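Local atomic coordinates of GDSL-like Lipase (Parabacteroides distasonis, PDB entry 3P94), a protein that is probably a serine esterase of the SGNH (GDSL-like) hydrolase clan, perhaps a lysophospholipase that cleaves ester bonds in lipids. Residues Trp6-Asn16 with Asp51-Glu61; Gly83-Asn91 with Phe128-Lys139. All blocks are in the same frame, centred on the assembly; numbering follows the deposited sequence. Where two conformers were deposited one is given.

Contact 1: residues Trp6-Asn16 with Asp51-Glu61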
loop_
_atom_site.group_PDB
_atom_site.type_symbol
_atom_site.label_atom_id
_atom_site.label_comp_id
_atom_site.label_asym_id
_atom_site.label_seq_id
_atom_site.Cartn_x
_atom_site.Cartn_y
_atom_site.Cartn_z
ATOM N N TRP A 6 3.610 -18.136 4.985
ATOM C CA TRP A 6 2.770 -17.554 3.934
ATOM C C TRP A 6 2.548 -16.036 4.094
ATOM O O TRP A 6 2.753 -15.288 3.139
ATOM C CB TRP A 6 1.420 -18.300 3.831
ATOM C CG TRP A 6 0.457 -17.689 2.864
ATOM C CD1 TRP A 6 0.418 -17.858 1.509
ATOM C CD2 TRP A 6 -0.576 -16.751 3.183
ATOM N NE1 TRP A 6 -0.564 -17.061 0.960
ATOM C CE2 TRP A 6 -1.194 -16.375 1.968
ATOM C CE3 TRP A 6 -1.027 -16.178 4.384
ATOM C CZ2 TRP A 6 -2.272 -15.486 1.926
ATOM C CZ3 TRP A 6 -2.089 -15.289 4.343
ATOM C CH2 TRP A 6 -2.694 -14.942 3.123
ATOM N N ALA A 7 2.152 -15.583 5.288
ATOM C CA ALA A 7 1.863 -14.169 5.543
ATOM C C ALA A 7 3.138 -13.351 5.816
ATOM O O ALA A 7 3.073 -12.127 5.911
ATOM C CB ALA A 7 0.923 -14.066 6.727
ATOM N N GLN A 8 4.287 -14.040 5.916
ATOM C CA GLN A 8 5.627 -13.466 6.176
ATOM C C GLN A 8 5.631 -12.655 7.493
ATOM O O GLN A 8 6.073 -11.507 7.533
ATOM C CB GLN A 8 6.126 -12.634 4.988
ATOM C CG GLN A 8 6.440 -13.515 3.795
ATOM C CD GLN A 8 6.598 -12.728 2.525
ATOM O OE1 GLN A 8 5.625 -12.376 1.840
ATOM N NE2 GLN A 8 7.839 -12.519 2.135
ATOM N N PHE A 9 5.144 -13.289 8.576
ATOM C CA PHE A 9 5.141 -12.708 9.930
ATOM C C PHE A 9 6.589 -12.539 10.432
ATOM O O PHE A 9 6.870 -11.643 11.230
ATOM C CB PHE A 9 4.370 -13.623 10.900
ATOM C CG PHE A 9 2.861 -13.562 10.855
ATOM C CD1 PHE A 9 2.178 -12.507 11.434
ATOM C CD2 PHE A 9 2.119 -14.614 10.325
ATOM C CE1 PHE A 9 0.779 -12.489 11.466
ATOM C CE2 PHE A 9 0.716 -14.591 10.345
ATOM C CZ PHE A 9 0.057 -13.527 10.910
ATOM N N GLY A 10 7.473 -13.413 9.948
ATOM C CA GLY A 10 8.896 -13.430 10.275
ATOM C C GLY A 10 9.694 -12.250 9.754
ATOM O O GLY A 10 10.760 -11.957 10.289
ATOM N N ARG A 11 9.193 -11.550 8.719
ATOM C CA ARG A 11 9.901 -10.400 8.151
ATOM C C ARG A 11 10.078 -9.261 9.179
ATOM O O ARG A 11 11.194 -8.736 9.311
ATOM C CB ARG A 11 9.195 -9.885 6.886
ATOM C CG ARG A 11 9.740 -8.544 6.320
ATOM C CD ARG A 11 11.090 -8.647 5.602
ATOM N NE ARG A 11 11.591 -7.323 5.235
ATOM C CZ ARG A 11 11.280 -6.690 4.107
ATOM N NH1 ARG A 11 10.502 -7.272 3.203
ATOM N NH2 ARG A 11 11.766 -5.481 3.864
ATOM N N TYR A 12 9.009 -8.890 9.905
ATOM C CA TYR A 12 9.110 -7.781 10.864
ATOM C C TYR A 12 8.867 -8.159 12.328
ATOM O O TYR A 12 8.836 -7.257 13.173
ATOM C CB TYR A 12 8.127 -6.680 10.479
ATOM C CG TYR A 12 8.474 -5.991 9.176
ATOM C CD1 TYR A 12 9.611 -5.193 9.069
ATOM C CD2 TYR A 12 7.625 -6.069 8.079
ATOM C CE1 TYR A 12 9.914 -4.521 7.891
ATOM C CE2 TYR A 12 7.907 -5.387 6.899
ATOM C CZ TYR A 12 9.061 -4.630 6.805
ATOM O OH TYR A 12 9.346 -3.957 5.652
ATOM N N ALA A 13 8.711 -9.463 12.646
ATOM C CA ALA A 13 8.460 -9.913 14.025
ATOM C C ALA A 13 9.495 -9.323 15.019
ATOM O O ALA A 13 9.109 -8.800 16.059
ATOM C CB ALA A 13 8.476 -11.432 14.094
ATOM N N GLU A 14 10.792 -9.354 14.658
ATOM C CA GLU A 14 11.880 -8.846 15.492
ATOM C C GLU A 14 11.889 -7.323 15.543
ATOM O O GLU A 14 12.019 -6.756 16.633
ATOM C CB GLU A 14 13.242 -9.391 15.017
ATOM C CG GLU A 14 13.465 -10.851 15.372
ATOM C CD GLU A 14 13.354 -11.202 16.846
ATOM O OE1 GLU A 14 13.887 -10.450 17.693
ATOM O OE2 GLU A 14 12.719 -12.236 17.152
ATOM N N ALA A 15 11.744 -6.665 14.379
ATOM C CA ALA A 15 11.702 -5.207 14.259
ATOM C C ALA A 15 10.582 -4.595 15.115
ATOM O O ALA A 15 10.797 -3.548 15.724
ATOM C CB ALA A 15 11.518 -4.815 12.813
ATOM N N ASN A 16 9.410 -5.260 15.190
ATOM C CA ASN A 16 8.249 -4.816 15.973
ATOM C C ASN A 16 8.556 -4.695 17.475
ATOM O O ASN A 16 7.984 -3.830 18.140
ATOM C CB ASN A 16 7.077 -5.769 15.768
ATOM C CG ASN A 16 6.432 -5.670 14.399
ATOM O OD1 ASN A 16 6.567 -4.680 13.674
ATOM N ND2 ASN A 16 5.718 -6.700 14.002
ATOM N N ASP A 51 7.869 1.580 8.508
ATOM C CA ASP A 51 7.800 0.934 7.195
ATOM C C ASP A 51 7.490 -0.556 7.370
ATOM O O ASP A 51 8.278 -1.295 7.959
ATOM C CB ASP A 51 9.133 1.170 6.440
ATOM C CG ASP A 51 9.373 0.359 5.172
ATOM O OD1 ASP A 51 8.375 -0.166 4.589
ATOM O OD2 ASP A 51 10.551 0.282 4.734
ATOM N N ARG A 52 6.330 -0.986 6.874
ATOM C CA ARG A 52 5.918 -2.383 6.971
ATOM C C ARG A 52 5.521 -2.942 5.590
ATOM O O ARG A 52 4.662 -3.820 5.489
ATOM C CB ARG A 52 4.796 -2.559 8.024
ATOM C CG ARG A 52 5.267 -2.394 9.492
ATOM C CD ARG A 52 6.263 -3.490 9.885
ATOM N NE ARG A 52 6.807 -3.367 11.238
ATOM C CZ ARG A 52 7.956 -2.768 11.535
ATOM N NH1 ARG A 52 8.679 -2.193 10.586
ATOM N NH2 ARG A 52 8.384 -2.728 12.786
ATOM N N GLY A 53 6.208 -2.473 4.543
ATOM C CA GLY A 53 6.001 -2.971 3.186
ATOM C C GLY A 53 6.710 -4.296 2.975
ATOM O O GLY A 53 7.804 -4.489 3.506
ATOM N N ILE A 54 6.082 -5.243 2.263
ATOM C CA ILE A 54 6.705 -6.547 1.958
ATOM C C ILE A 54 6.503 -6.865 0.482
ATOM O O ILE A 54 5.357 -7.034 0.035
ATOM C CB ILE A 54 6.222 -7.724 2.853
ATOM C CG1 ILE A 54 6.600 -7.501 4.336
ATOM C CG2 ILE A 54 6.854 -9.055 2.360
ATOM C CD1 ILE A 54 6.169 -8.624 5.318
ATOM N N SER A 55 7.626 -6.996 -0.262
ATOM C CA SER A 55 7.611 -7.308 -1.687
ATOM C C SER A 55 6.728 -8.512 -2.031
ATOM O O SER A 55 6.750 -9.507 -1.316
ATOM C CB SER A 55 9.023 -7.576 -2.185
ATOM O OG SER A 55 9.785 -6.383 -2.119
ATOM N N GLY A 56 5.969 -8.376 -3.125
ATOM C CA GLY A 56 5.111 -9.416 -3.685
ATOM C C GLY A 56 3.803 -9.730 -2.986
ATOM O O GLY A 56 3.033 -10.555 -3.489
ATOM N N GLN A 57 3.528 -9.086 -1.845
ATOM C CA GLN A 57 2.323 -9.381 -1.075
ATOM C C GLN A 57 1.046 -8.845 -1.716
ATOM O O GLN A 57 1.049 -7.786 -2.349
ATOM C CB GLN A 57 2.437 -8.844 0.353
ATOM C CG GLN A 57 3.396 -9.666 1.206
ATOM C CD GLN A 57 2.980 -9.761 2.653
ATOM O OE1 GLN A 57 2.293 -8.888 3.191
ATOM N NE2 GLN A 57 3.368 -10.852 3.312
ATOM N N THR A 58 -0.040 -9.592 -1.530
ATOM C CA THR A 58 -1.372 -9.211 -1.983
ATOM C C THR A 58 -2.150 -8.738 -0.748
ATOM O O THR A 58 -1.644 -8.843 0.378
ATOM C CB THR A 58 -2.087 -10.356 -2.725
ATOM O OG1 THR A 58 -2.613 -11.309 -1.793
ATOM C CG2 THR A 58 -1.232 -11.017 -3.800
ATOM N N THR A 59 -3.388 -8.262 -0.950
ATOM C CA THR A 59 -4.244 -7.799 0.162
ATOM C C THR A 59 -4.559 -8.953 1.137
ATOM O O THR A 59 -4.834 -8.679 2.303
ATOM C CB THR A 59 -5.522 -7.163 -0.371
ATOM O OG1 THR A 59 -6.241 -8.124 -1.133
ATOM C CG2 THR A 59 -5.263 -5.883 -1.190
ATOM N N SER A 60 -4.507 -10.236 0.663
ATOM C CA SER A 60 -4.787 -11.402 1.508
ATOM C C SER A 60 -3.716 -11.567 2.605
ATOM O O SER A 60 -4.083 -11.663 3.775
ATOM C CB SER A 60 -4.915 -12.670 0.672
ATOM O OG SER A 60 -6.129 -12.646 -0.059
ATOM N N GLU A 61 -2.407 -11.552 2.250
ATOM C CA GLU A 61 -1.328 -11.670 3.250
ATOM C C GLU A 61 -1.358 -10.481 4.181
ATOM O O GLU A 61 -1.150 -10.616 5.383
ATOM C CB GLU A 61 0.065 -11.782 2.608
ATOM C CG GLU A 61 0.273 -13.057 1.804
ATOM C CD GLU A 61 0.092 -12.890 0.305
ATOM O OE1 GLU A 61 -0.606 -11.940 -0.123
ATOM O OE2 GLU A 61 0.688 -13.693 -0.445
HETATM O O HOH W 1 8.857 -10.970 -0.039
HETATM O O HOH W 2 5.349 -11.881 -0.830
HETATM O O HOH W 3 11.417 -2.338 4.808
#
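Tyr12 carries its ring beside its own backbone N (chi1 -67°), and Arg52 bends at its second torsion (chi2 -65°), which brings ring and guanidinium together. The two groups stack with planes 11° apart and centres 4.4 Å apart. Arg52 CD lies over the same ring face, 3.6 Å from the centroid of the Tyr12 ring, as a CH-pi contact. Arg11 CG covers the opposite face. The phenol also donates through Tyr12 OH to Gly53 O at 2.7 Å, so its ring is held by both stacking and a hydrogen bond. A water joins Tyr12 OH to Asp51 OD2.

Arg52 holds Asn16 OD1 with two nitrogens, NE and NH2, each donating to it at 2.8 Å. Asn16 OD1 lies near the guanidinium plane, which helps fix the turn of the guanidinium.

At the Trp6 end of the contact, Gln57 NE2 donates to Ala7 O at 2.9 Å and to Gln8 OE1 at 3.1 Å. Two waters link the Gln8 amide to Ser55 O. Glu61 CG sits over the six-membered ring of Trp6, while Glu61 OE1 closes a capping box with Thr58.

In this flavodoxin-like fold, the contact lays the N-terminal segment over the loop from edge strand 49-53 to helix 59-71. Arg65 of that helix donates to Gln57 OE1, and its Asp69 accepts from Asn16 ND2.

Contact 2: residues Gly83-Asn91 with Phe128-Lys139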
loop_
_atom_site.group_PDB
_atom_site.type_symbol
_atom_site.label_atom_id
_atom_site.label_comp_id
_atom_site.label_asym_id
_atom_site.label_seq_id
_atom_site.Cartn_x
_atom_site.Cartn_y
_atom_site.Cartn_z
ATOM N N GLY A 83 -3.030 -3.900 -3.531
ATOM C CA GLY A 83 -3.937 -4.378 -4.566
ATOM C C GLY A 83 -3.303 -4.721 -5.898
ATOM O O GLY A 83 -3.867 -5.537 -6.634
ATOM N N ILE A 84 -2.145 -4.106 -6.239
ATOM C CA ILE A 84 -1.513 -4.370 -7.534
ATOM C C ILE A 84 -1.077 -5.844 -7.670
ATOM O O ILE A 84 -1.229 -6.413 -8.752
ATOM C CB ILE A 84 -0.354 -3.383 -7.887
ATOM C CG1 ILE A 84 -0.032 -3.415 -9.394
ATOM C CG2 ILE A 84 0.926 -3.648 -7.082
ATOM C CD1 ILE A 84 -1.149 -3.000 -10.335
ATOM N N ASN A 85 -0.568 -6.466 -6.592
ATOM C CA ASN A 85 -0.129 -7.866 -6.696
ATOM C C ASN A 85 -1.335 -8.820 -6.762
ATOM O O ASN A 85 -1.208 -9.900 -7.325
ATOM C CB ASN A 85 0.839 -8.234 -5.593
ATOM C CG ASN A 85 2.142 -7.477 -5.732
ATOM O OD1 ASN A 85 2.728 -7.350 -6.814
ATOM N ND2 ASN A 85 2.612 -6.935 -4.650
ATOM N N ASP A 86 -2.511 -8.384 -6.271
ATOM C CA ASP A 86 -3.762 -9.146 -6.420
ATOM C C ASP A 86 -4.183 -9.140 -7.893
ATOM O O ASP A 86 -4.646 -10.157 -8.405
ATOM C CB ASP A 86 -4.887 -8.520 -5.587
ATOM C CG ASP A 86 -4.671 -8.502 -4.099
ATOM O OD1 ASP A 86 -3.821 -7.705 -3.633
ATOM O OD2 ASP A 86 -5.368 -9.270 -3.390
ATOM N N ILE A 87 -4.011 -7.981 -8.570
ATOM C CA ILE A 87 -4.326 -7.806 -10.003
ATOM C C ILE A 87 -3.347 -8.678 -10.825
ATOM O O ILE A 87 -3.746 -9.275 -11.827
ATOM C CB ILE A 87 -4.318 -6.288 -10.410
ATOM C CG1 ILE A 87 -5.466 -5.534 -9.679
ATOM C CG2 ILE A 87 -4.448 -6.098 -11.946
ATOM C CD1 ILE A 87 -5.456 -3.983 -9.776
ATOM N N ALA A 88 -2.103 -8.823 -10.344
ATOM C CA ALA A 88 -1.093 -9.672 -10.996
ATOM C C ALA A 88 -1.272 -11.174 -10.640
ATOM O O ALA A 88 -0.547 -12.019 -11.184
ATOM C CB ALA A 88 0.298 -9.203 -10.612
ATOM N N HIS A 89 -2.232 -11.497 -9.740
ATOM C CA HIS A 89 -2.545 -12.848 -9.244
ATOM C C HIS A 89 -1.338 -13.502 -8.546
ATOM O O HIS A 89 -1.111 -14.707 -8.716
ATOM C CB HIS A 89 -3.060 -13.777 -10.359
ATOM C CG HIS A 89 -4.362 -13.399 -10.989
ATOM N ND1 HIS A 89 -5.193 -12.409 -10.472
ATOM C CD2 HIS A 89 -4.928 -13.907 -12.096
ATOM C CE1 HIS A 89 -6.222 -12.347 -11.299
ATOM N NE2 HIS A 89 -6.091 -13.214 -12.294
ATOM N N ASN A 90 -0.583 -12.727 -7.741
ATOM C CA ASN A 90 0.583 -13.261 -7.017
ATOM C C ASN A 90 0.196 -14.382 -6.046
ATOM O O ASN A 90 0.985 -15.302 -5.838
ATOM C CB ASN A 90 1.320 -12.159 -6.256
ATOM C CG ASN A 90 2.263 -11.352 -7.107
ATOM O OD1 ASN A 90 2.166 -11.320 -8.331
ATOM N ND2 ASN A 90 3.179 -10.659 -6.466
ATOM N N ASN A 91 -1.005 -14.294 -5.445
ATOM C CA ASN A 91 -1.496 -15.315 -4.522
ATOM C C ASN A 91 -2.621 -16.124 -5.197
ATOM O O ASN A 91 -3.518 -16.655 -4.529
ATOM C CB ASN A 91 -1.961 -14.691 -3.185
ATOM C CG ASN A 91 -2.199 -15.732 -2.114
ATOM O OD1 ASN A 91 -1.362 -16.594 -1.865
ATOM N ND2 ASN A 91 -3.385 -15.745 -1.535
ATOM N N PHE A 128 2.674 -5.986 -16.519
ATOM C CA PHE A 128 3.555 -6.605 -15.532
ATOM C C PHE A 128 4.634 -7.372 -16.276
ATOM O O PHE A 128 4.321 -8.395 -16.880
ATOM C CB PHE A 128 2.778 -7.538 -14.590
ATOM C CG PHE A 128 1.614 -6.929 -13.870
ATOM C CD1 PHE A 128 1.795 -5.850 -13.030
ATOM C CD2 PHE A 128 0.349 -7.488 -13.975
ATOM C CE1 PHE A 128 0.726 -5.304 -12.349
ATOM C CE2 PHE A 128 -0.722 -6.952 -13.285
ATOM C CZ PHE A 128 -0.524 -5.872 -12.459
ATOM N N PRO A 129 5.892 -6.900 -16.329
ATOM C CA PRO A 129 6.915 -7.649 -17.085
ATOM C C PRO A 129 7.074 -9.104 -16.603
ATOM O O PRO A 129 7.333 -9.987 -17.418
ATOM C CB PRO A 129 8.190 -6.836 -16.846
ATOM C CG PRO A 129 7.701 -5.450 -16.513
ATOM C CD PRO A 129 6.458 -5.681 -15.711
ATOM N N TRP A 130 6.868 -9.324 -15.279
ATOM C CA TRP A 130 6.963 -10.614 -14.583
ATOM C C TRP A 130 5.701 -11.484 -14.795
ATOM O O TRP A 130 5.755 -12.695 -14.569
ATOM C CB TRP A 130 7.253 -10.416 -13.072
ATOM C CG TRP A 130 6.090 -9.988 -12.217
ATOM C CD1 TRP A 130 5.227 -10.800 -11.539
ATOM C CD2 TRP A 130 5.715 -8.642 -11.886
ATOM N NE1 TRP A 130 4.308 -10.045 -10.848
ATOM C CE2 TRP A 130 4.588 -8.716 -11.037
ATOM C CE3 TRP A 130 6.211 -7.376 -12.245
ATOM C CZ2 TRP A 130 3.948 -7.573 -10.542
ATOM C CZ3 TRP A 130 5.584 -6.246 -11.745
ATOM C CH2 TRP A 130 4.469 -6.348 -10.902
ATOM N N ARG A 131 4.566 -10.874 -15.214
ATOM C CA ARG A 131 3.298 -11.575 -15.482
ATOM C C ARG A 131 2.648 -10.947 -16.750
ATOM O O ARG A 131 1.696 -10.174 -16.639
ATOM C CB ARG A 131 2.373 -11.522 -14.250
ATOM C CG ARG A 131 1.247 -12.566 -14.270
ATOM C CD ARG A 131 1.546 -13.790 -13.414
ATOM N NE ARG A 131 1.694 -13.436 -12.002
ATOM C CZ ARG A 131 2.481 -14.074 -11.142
ATOM N NH1 ARG A 131 3.199 -15.119 -11.536
ATOM N NH2 ARG A 131 2.562 -13.668 -9.885
ATOM N N PRO A 132 3.211 -11.194 -17.956
ATOM C CA PRO A 132 2.691 -10.534 -19.172
ATOM C C PRO A 132 1.242 -10.862 -19.558
ATOM O O PRO A 132 0.707 -11.907 -19.187
ATOM C CB PRO A 132 3.649 -11.021 -20.267
ATOM C CG PRO A 132 4.225 -12.284 -19.737
ATOM C CD PRO A 132 4.377 -12.046 -18.273
ATOM N N GLY A 133 0.644 -9.950 -20.325
ATOM C CA GLY A 133 -0.708 -10.041 -20.878
ATOM C C GLY A 133 -1.857 -9.979 -19.897
ATOM O O GLY A 133 -2.933 -10.492 -20.197
HETATM N N MSE A 134 -1.674 -9.404 -18.716
HETATM C CA MSE A 134 -2.764 -9.253 -17.725
HETATM C C MSE A 134 -3.608 -7.982 -17.848
HETATM O O MSE A 134 -4.541 -7.852 -17.109
HETATM C CB MSE A 134 -2.258 -9.320 -16.282
HETATM C CG MSE A 134 -1.253 -10.389 -16.081
HETATM SE SE MSE A 134 -1.697 -11.530 -14.649
HETATM C CE MSE A 134 -3.387 -11.993 -15.123
ATOM N N GLN A 135 -3.224 -7.081 -18.738
ATOM C CA GLN A 135 -3.931 -5.820 -18.998
ATOM C C GLN A 135 -4.406 -5.125 -17.675
ATOM O O GLN A 135 -5.605 -4.957 -17.446
ATOM C CB GLN A 135 -5.100 -6.073 -19.959
ATOM C CG GLN A 135 -4.624 -6.728 -21.254
ATOM C CD GLN A 135 -5.620 -6.588 -22.350
ATOM O OE1 GLN A 135 -6.442 -7.476 -22.588
ATOM N NE2 GLN A 135 -5.544 -5.487 -23.075
ATOM N N PRO A 136 -3.467 -4.729 -16.788
ATOM C CA PRO A 136 -3.886 -4.180 -15.483
ATOM C C PRO A 136 -4.453 -2.758 -15.445
ATOM O O PRO A 136 -5.109 -2.438 -14.447
ATOM C CB PRO A 136 -2.590 -4.182 -14.675
ATOM C CG PRO A 136 -1.503 -4.082 -15.697
ATOM C CD PRO A 136 -1.995 -4.889 -16.853
ATOM N N ALA A 137 -4.179 -1.900 -16.468
ATOM C CA ALA A 137 -4.542 -0.469 -16.471
ATOM C C ALA A 137 -5.979 -0.169 -16.013
ATOM O O ALA A 137 -6.153 0.620 -15.082
ATOM C CB ALA A 137 -4.291 0.156 -17.833
ATOM N N ASP A 138 -6.988 -0.783 -16.642
ATOM C CA ASP A 138 -8.398 -0.513 -16.316
ATOM C C ASP A 138 -8.834 -1.168 -15.017
ATOM O O ASP A 138 -9.780 -0.679 -14.393
ATOM C CB ASP A 138 -9.318 -0.962 -17.456
ATOM C CG ASP A 138 -9.164 -0.169 -18.738
ATOM O OD1 ASP A 138 -8.637 0.973 -18.681
ATOM O OD2 ASP A 138 -9.624 -0.653 -19.786
ATOM N N LYS A 139 -8.158 -2.262 -14.606
ATOM C CA LYS A 139 -8.437 -2.973 -13.347
ATOM C C LYS A 139 -8.020 -2.082 -12.182
ATOM O O LYS A 139 -8.775 -1.936 -11.217
ATOM C CB LYS A 139 -7.718 -4.336 -13.310
ATOM C CG LYS A 139 -8.268 -5.309 -14.352
ATOM C CD LYS A 139 -7.360 -6.500 -14.589
ATOM C CE LYS A 139 -7.866 -7.391 -15.695
ATOM N NZ LYS A 139 -7.557 -6.837 -17.041
#
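Ala88 and Phe128 touch where, in this SGNH-hydrolase fold, the short helix 84-87, ended by a Schellman motif, meets the loop leading into helix 137-153.

The apolar contacts centre on the Phe128 ring. Ala88 CB lies over one face, 3.8 Å from the ring centroid. Pro136 CG covers the opposite face. Ile84 and Ile87 meet the ring at its edge, with Ile84 CG1 3.6 Å from Phe128 CE1. Ile87 CG2 also packs on Pro136 CB at 3.8 Å. Met134, present as selenomethionine, brings its CE to His89 CD2.

A separate van der Waals contact sets Met134 SE 3.7 Å from Ala88 O.

Arg131 makes the two hydrogen bonds between the segments. Inside the helix end, His89 ND1 donates to Asp86 O, which holds the imidazole against the last helical turn. Arg131 reaches across with CG anti to the backbone N (chi1 -162°) and bends twice farther out. It thereby offers two nitrogens to two acceptors. Arg131 NE donates to Ala88 O at 2.8 Å, nearly in line with the carbonyl bond. Arg131 NH2 meets Asn90 OD1 at 2.8 Å, from above the plane of the Asn90 amide.

Overall arrangement
Both segments of contact 1 precede those of contact 2 in the chain, and their centres lie about 20 Å apart. Residues 51-61, 83-91 and 128-139 run on from strands 49-53, 75-81 and 116-120, on the C-terminal side of the five-stranded parallel sheet, where active sites of such folds lie. Residues 51-61 and 83-91 touch: Thr59 OG1 and Asp86 OD2 are 2.7 Å apart, and Gln57 O and Asn85 ND2 2.9 Å apart, both probable hydrogen bonds. A row of loops thus runs from the N-terminal segment to residues 128-139. The side chain of Ser55, and that of Trp130 in one conformer, lie against the putative Ser31-His182-Asp179 triad, consistent with both contacts bordering the active site.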